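Hydroquinone dioxygenase large subunit (Pseudomonas sp., PDB 4ZXA) is the large subunit of a two-subunit, cupin-type, iron(II)-dependent dioxygenase that probably cleaves the aromatic ring of hydroquinone with molecular oxygen. Local coordinates at residues V74-G77 with F78-G81; T122-I125 with M126-K130. One frame throughout, in Å; residues are numbered along the deposited sequence.

Contact 1 of 2, residues V74-G77 with F78-G81. With H8N (4-hydroxybenzonitrile), chain J.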
loop_
_atom_site.group_PDB
_atom_site.type_symbol
_atom_site.label_atom_id
_atom_site.label_comp_id
_atom_site.label_asym_id
_atom_site.label_seq_id
_atom_site.Cartn_x
_atom_site.Cartn_y
_atom_site.Cartn_z
ATOM N N VAL E 74 15.941 10.261 -4.774
ATOM C CA VAL E 74 17.104 11.068 -4.439
ATOM C C VAL E 74 18.386 10.330 -4.772
ATOM O O VAL E 74 19.323 10.923 -5.311
ATOM C CB VAL E 74 17.123 11.475 -2.958
ATOM C CG1 VAL E 74 18.545 11.773 -2.513
ATOM C CG2 VAL E 74 16.223 12.665 -2.741
ATOM N N ALA E 75 18.414 9.038 -4.458
ATOM C CA ALA E 75 19.607 8.234 -4.653
ATOM C C ALA E 75 19.872 8.035 -6.139
ATOM O O ALA E 75 21.023 7.899 -6.554
ATOM C CB ALA E 75 19.476 6.887 -3.947
ATOM N N TRP E 76 18.802 8.006 -6.931
ATOM C CA TRP E 76 18.908 7.737 -8.367
ATOM C C TRP E 76 19.061 9.017 -9.182
ATOM O O TRP E 76 19.177 8.970 -10.398
ATOM C CB TRP E 76 17.676 6.976 -8.877
ATOM C CG TRP E 76 17.431 5.665 -8.208
ATOM C CD1 TRP E 76 18.294 4.980 -7.405
ATOM C CD2 TRP E 76 16.225 4.889 -8.264
ATOM N NE1 TRP E 76 17.702 3.822 -6.964
ATOM C CE2 TRP E 76 16.433 3.744 -7.471
ATOM C CE3 TRP E 76 14.993 5.052 -8.897
ATOM C CZ2 TRP E 76 15.462 2.761 -7.315
ATOM C CZ3 TRP E 76 14.029 4.090 -8.735
ATOM C CH2 TRP E 76 14.264 2.956 -7.948
ATOM N N GLY E 77 19.033 10.167 -8.522
ATOM C CA GLY E 77 19.113 11.429 -9.238
ATOM C C GLY E 77 17.922 11.602 -10.152
ATOM O O GLY E 77 18.025 12.184 -11.236
ATOM N N PHE E 78 16.780 11.087 -9.702
ATOM C CA PHE E 78 15.518 11.161 -10.441
ATOM C C PHE E 78 15.447 10.215 -11.632
ATOM O O PHE E 78 14.500 10.257 -12.413
ATOM C CB PHE E 78 15.161 12.612 -10.792
ATOM C CG PHE E 78 15.003 13.481 -9.577
ATOM C CD1 PHE E 78 13.845 13.402 -8.803
ATOM C CD2 PHE E 78 16.018 14.334 -9.175
ATOM C CE1 PHE E 78 13.686 14.184 -7.653
ATOM C CE2 PHE E 78 15.877 15.116 -8.037
ATOM C CZ PHE E 78 14.705 15.043 -7.267
ATOM N N PHE E 79 16.448 9.347 -11.750
ATOM C CA PHE E 79 16.365 8.219 -12.658
ATOM C C PHE E 79 16.101 8.685 -14.092
ATOM O O PHE E 79 16.683 9.671 -14.545
ATOM C CB PHE E 79 15.253 7.279 -12.184
ATOM C CG PHE E 79 15.478 5.831 -12.543
ATOM C CD1 PHE E 79 16.734 5.380 -12.911
ATOM C CD2 PHE E 79 14.428 4.927 -12.522
ATOM C CE1 PHE E 79 16.942 4.036 -13.250
ATOM C CE2 PHE E 79 14.623 3.591 -12.863
ATOM C CZ PHE E 79 15.879 3.142 -13.221
ATOM N N TYR E 80 15.226 7.969 -14.795
ATOM C CA TYR E 80 14.825 8.307 -16.162
ATOM C C TYR E 80 13.328 8.186 -16.196
ATOM O O TYR E 80 12.760 7.478 -15.380
ATOM C CB TYR E 80 15.410 7.305 -17.176
ATOM C CG TYR E 80 16.883 7.176 -17.059
ATOM C CD1 TYR E 80 17.721 8.079 -17.685
ATOM C CD2 TYR E 80 17.451 6.183 -16.273
ATOM C CE1 TYR E 80 19.095 7.980 -17.565
ATOM C CE2 TYR E 80 18.826 6.078 -16.136
ATOM C CZ TYR E 80 19.643 6.976 -16.787
ATOM O OH TYR E 80 21.007 6.871 -16.661
ATOM N N GLY E 81 12.682 8.826 -17.154
ATOM C CA GLY E 81 11.242 8.672 -17.287
ATOM C C GLY E 81 10.473 9.047 -16.025
ATOM O O GLY E 81 10.839 10.002 -15.323
HETATM N NAA H8N J . 12.986 0.376 -13.506
HETATM C CAC H8N J . 13.588 -0.032 -12.624
HETATM C CAI H8N J . 14.373 -0.605 -11.491
HETATM C CAF H8N J . 14.527 -1.984 -11.428
HETATM C CAD H8N J . 15.250 -2.557 -10.385
HETATM C CAH H8N J . 15.799 -1.714 -9.431
HETATM O OAB H8N J . 16.501 -2.267 -8.394
HETATM C CAE H8N J . 15.646 -0.334 -9.492
HETATM C CAG H8N J . 14.927 0.227 -10.536
#

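Contact 2 of 2, residues T122-I125 with M126-K130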
loop_
_atom_site.group_PDB
_atom_site.type_symbol
_atom_site.label_atom_id
_atom_site.label_comp_id
_atom_site.label_asym_id
_atom_site.label_seq_id
_atom_site.Cartn_x
_atom_site.Cartn_y
_atom_site.Cartn_z
ATOM N N THR E 122 16.916 20.895 -11.316
ATOM C CA THR E 122 17.255 19.717 -10.530
ATOM C C THR E 122 17.832 20.005 -9.132
ATOM O O THR E 122 17.392 19.421 -8.141
ATOM C CB THR E 122 18.174 18.791 -11.317
ATOM O OG1 THR E 122 17.499 18.393 -12.514
ATOM C CG2 THR E 122 18.521 17.559 -10.502
ATOM N N PRO E 123 18.804 20.917 -9.038
ATOM C CA PRO E 123 19.424 21.101 -7.719
ATOM C C PRO E 123 18.461 21.592 -6.638
ATOM O O PRO E 123 18.644 21.231 -5.470
ATOM C CB PRO E 123 20.526 22.142 -7.978
ATOM C CG PRO E 123 20.772 22.081 -9.447
ATOM C CD PRO E 123 19.449 21.735 -10.078
ATOM N N LEU E 124 17.461 22.391 -7.008
ATOM C CA LEU E 124 16.486 22.887 -6.034
ATOM C C LEU E 124 15.589 21.761 -5.487
ATOM O O LEU E 124 15.486 21.566 -4.265
ATOM C CB LEU E 124 15.638 24.019 -6.633
ATOM C CG LEU E 124 14.490 24.530 -5.755
ATOM C CD1 LEU E 124 15.009 25.039 -4.411
ATOM C CD2 LEU E 124 13.664 25.598 -6.467
ATOM N N ILE E 125 14.949 21.013 -6.382
ATOM C CA ILE E 125 14.097 19.908 -5.959
ATOM C C ILE E 125 14.909 18.843 -5.232
ATOM O O ILE E 125 14.416 18.221 -4.282
ATOM C CB ILE E 125 13.326 19.269 -7.130
ATOM C CG1 ILE E 125 12.455 18.119 -6.616
ATOM C CG2 ILE E 125 14.279 18.786 -8.204
ATOM C CD1 ILE E 125 11.310 17.782 -7.521
ATOM N N MET E 126 16.153 18.642 -5.666
ATOM C CA MET E 126 17.027 17.674 -5.002
ATOM C C MET E 126 17.358 18.118 -3.581
ATOM O O MET E 126 17.382 17.307 -2.663
ATOM C CB MET E 126 18.317 17.429 -5.810
ATOM C CG MET E 126 19.367 16.629 -5.078
ATOM S SD MET E 126 18.894 14.899 -4.802
ATOM C CE MET E 126 18.944 14.305 -6.501
ATOM N N ALA E 127 17.607 19.409 -3.407
ATOM C CA ALA E 127 17.937 19.952 -2.093
ATOM C C ALA E 127 16.732 19.841 -1.173
ATOM O O ALA E 127 16.849 19.415 -0.020
ATOM C CB ALA E 127 18.391 21.397 -2.212
ATOM N N THR E 128 15.571 20.219 -1.695
ATOM C CA THR E 128 14.331 20.070 -0.950
ATOM C C THR E 128 14.106 18.617 -0.545
ATOM O O THR E 128 13.807 18.334 0.618
ATOM C CB THR E 128 13.121 20.564 -1.760
ATOM O OG1 THR E 128 13.379 21.888 -2.239
ATOM C CG2 THR E 128 11.863 20.560 -0.903
ATOM N N PHE E 129 14.257 17.694 -1.493
ATOM C CA PHE E 129 14.052 16.273 -1.187
ATOM C C PHE E 129 15.016 15.728 -0.123
ATOM O O PHE E 129 14.602 15.013 0.788
ATOM C CB PHE E 129 14.101 15.409 -2.456
ATOM C CG PHE E 129 12.810 15.375 -3.226
ATOM C CD1 PHE E 129 11.849 16.371 -3.058
ATOM C CD2 PHE E 129 12.546 14.336 -4.106
ATOM C CE1 PHE E 129 10.655 16.336 -3.767
ATOM C CE2 PHE E 129 11.359 14.285 -4.822
ATOM C CZ PHE E 129 10.412 15.288 -4.659
ATOM N N LYS E 130 16.298 16.057 -0.234
ATOM C CA LYS E 130 17.267 15.595 0.764
ATOM C C LYS E 130 16.882 16.126 2.127
ATOM O O LYS E 130 17.014 15.439 3.132
ATOM C CB LYS E 130 18.677 16.052 0.406
ATOM C CG LYS E 130 19.252 15.357 -0.829
ATOM C CD LYS E 130 20.759 15.515 -0.912
ATOM C CE LYS E 130 21.323 14.702 -2.062
ATOM N NZ LYS E 130 22.807 14.536 -1.986
#

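Contact 1 of 2, residues V74-G77 with F78-G81
Trp76 and Phe79 meet across a type I' beta turn that follows the end of helix 63-75, a local aromatic contact on the wall of the ligand pocket. Phe79 N donates to Trp76 O across the turn (3.1 Å, 156° at the hydrogen), approaching from above the carbonyl plane. Gly77, with positive phi, is the first residue to leave the helix and belongs to a Schellman motif; its own N reaches back to Val74 O in a weak bond. The two rings lie side by side and point the same way. In this edge-to-face pair the benzo edge of Trp76 comes over one face of Phe79, with Trp76 CE3 3.7 Å from Phe79 CD2 and the planes at 54°. Phe79 CG stands anti to its backbone N (chi1 -151°), which brings the ring alongside the indole, whereas the Phe78 ring is directed away from the pair. Both pocket aromatics touch 4-hydroxybenzonitrile: Trp76 CZ2 lies 3.8 Å from ring atom CAE, and Phe79 CE2 is 3.7 Å from nitrile NAA, which sits in the plane of the phenyl ring at its edge. The Phe79 ring also meets that of the metal ligand His256. The pair therefore offers the bound nitrile an apolar, aromatic surface, while the ligand takes a hydrogen bond with Glu248 OE2 elsewhere.

Contact 2 of 2, residues T122-I125 with M126-K130
Helix 122-136 begins here, directly after strand 116-121, and its first turns pair Thr122-Ile125 with Met126-Lys130 through regular i to i+4 alpha-helical bonds. Met126 N donates to Thr122 O and Ala127 N to Pro123 O, both at 2.9 Å. Phe129 N continues the series to Ile125 O at 2.8 Å. Leu124 O is gripped twice by one residue: Thr128 N reaches it at 2.9 Å in a nearly straight bond (173° at the hydrogen), and Thr128 OG1 donates to the same oxygen, also at 2.9 Å, from above the carbonyl plane. The threonine hydroxyl can fold back in this way because OG1 lies beside its own backbone N and anti to the carbonyl carbon (chi1 -52°). This second bond satisfies the hydroxyl of a buried residue within its own helix and fixes its rotation. Leu124 runs alongside Thr128, but only its CD1 comes near OG1, in a loose contact.

Ile125 and Phe129 are buried, Ile125 against Leu34 of strand 32-34 and Phe129 against Met70 and Asp73 of helix 63-75. Thr128 also packs on Leu34, so the strand is touched by two residues of this helix. Ile125 and Phe129, one turn apart, extend the same way, with the aliphatic arm of the isoleucine lying across the aromatic ring. Ile125 CD1 comes within 3.9 Å of Phe129 CZ. The CH-pi contact proper is made by Ile125 CG1, which sits over one face of the ring toward its rim, 4.0 Å from the Phe129 centroid and 16° off the ring normal.

Contact 1 closes before contact 2 opens along the chain, yet the two touch directly, their centres about 12 Å apart. Val74 CG2 packs 3.5 Å from Phe129 CB, joining the end of helix 63-75 to helix 122-136. On the turn beyond, Phe78 reaches both Met126 and Phe129: Phe78 CE2 lies 3.5 Å from Met126 CE, and Phe78 CE1 3.7 Å from Phe129 CE2. The 74-81 segment thus stands between helix 122-136 and the ligand. Phe78 is directed to the helix, whereas Trp76 and Phe79 are directed to 4-hydroxybenzonitrile, with the Phe79 side chain about 5 Å from the bound cadmium ion.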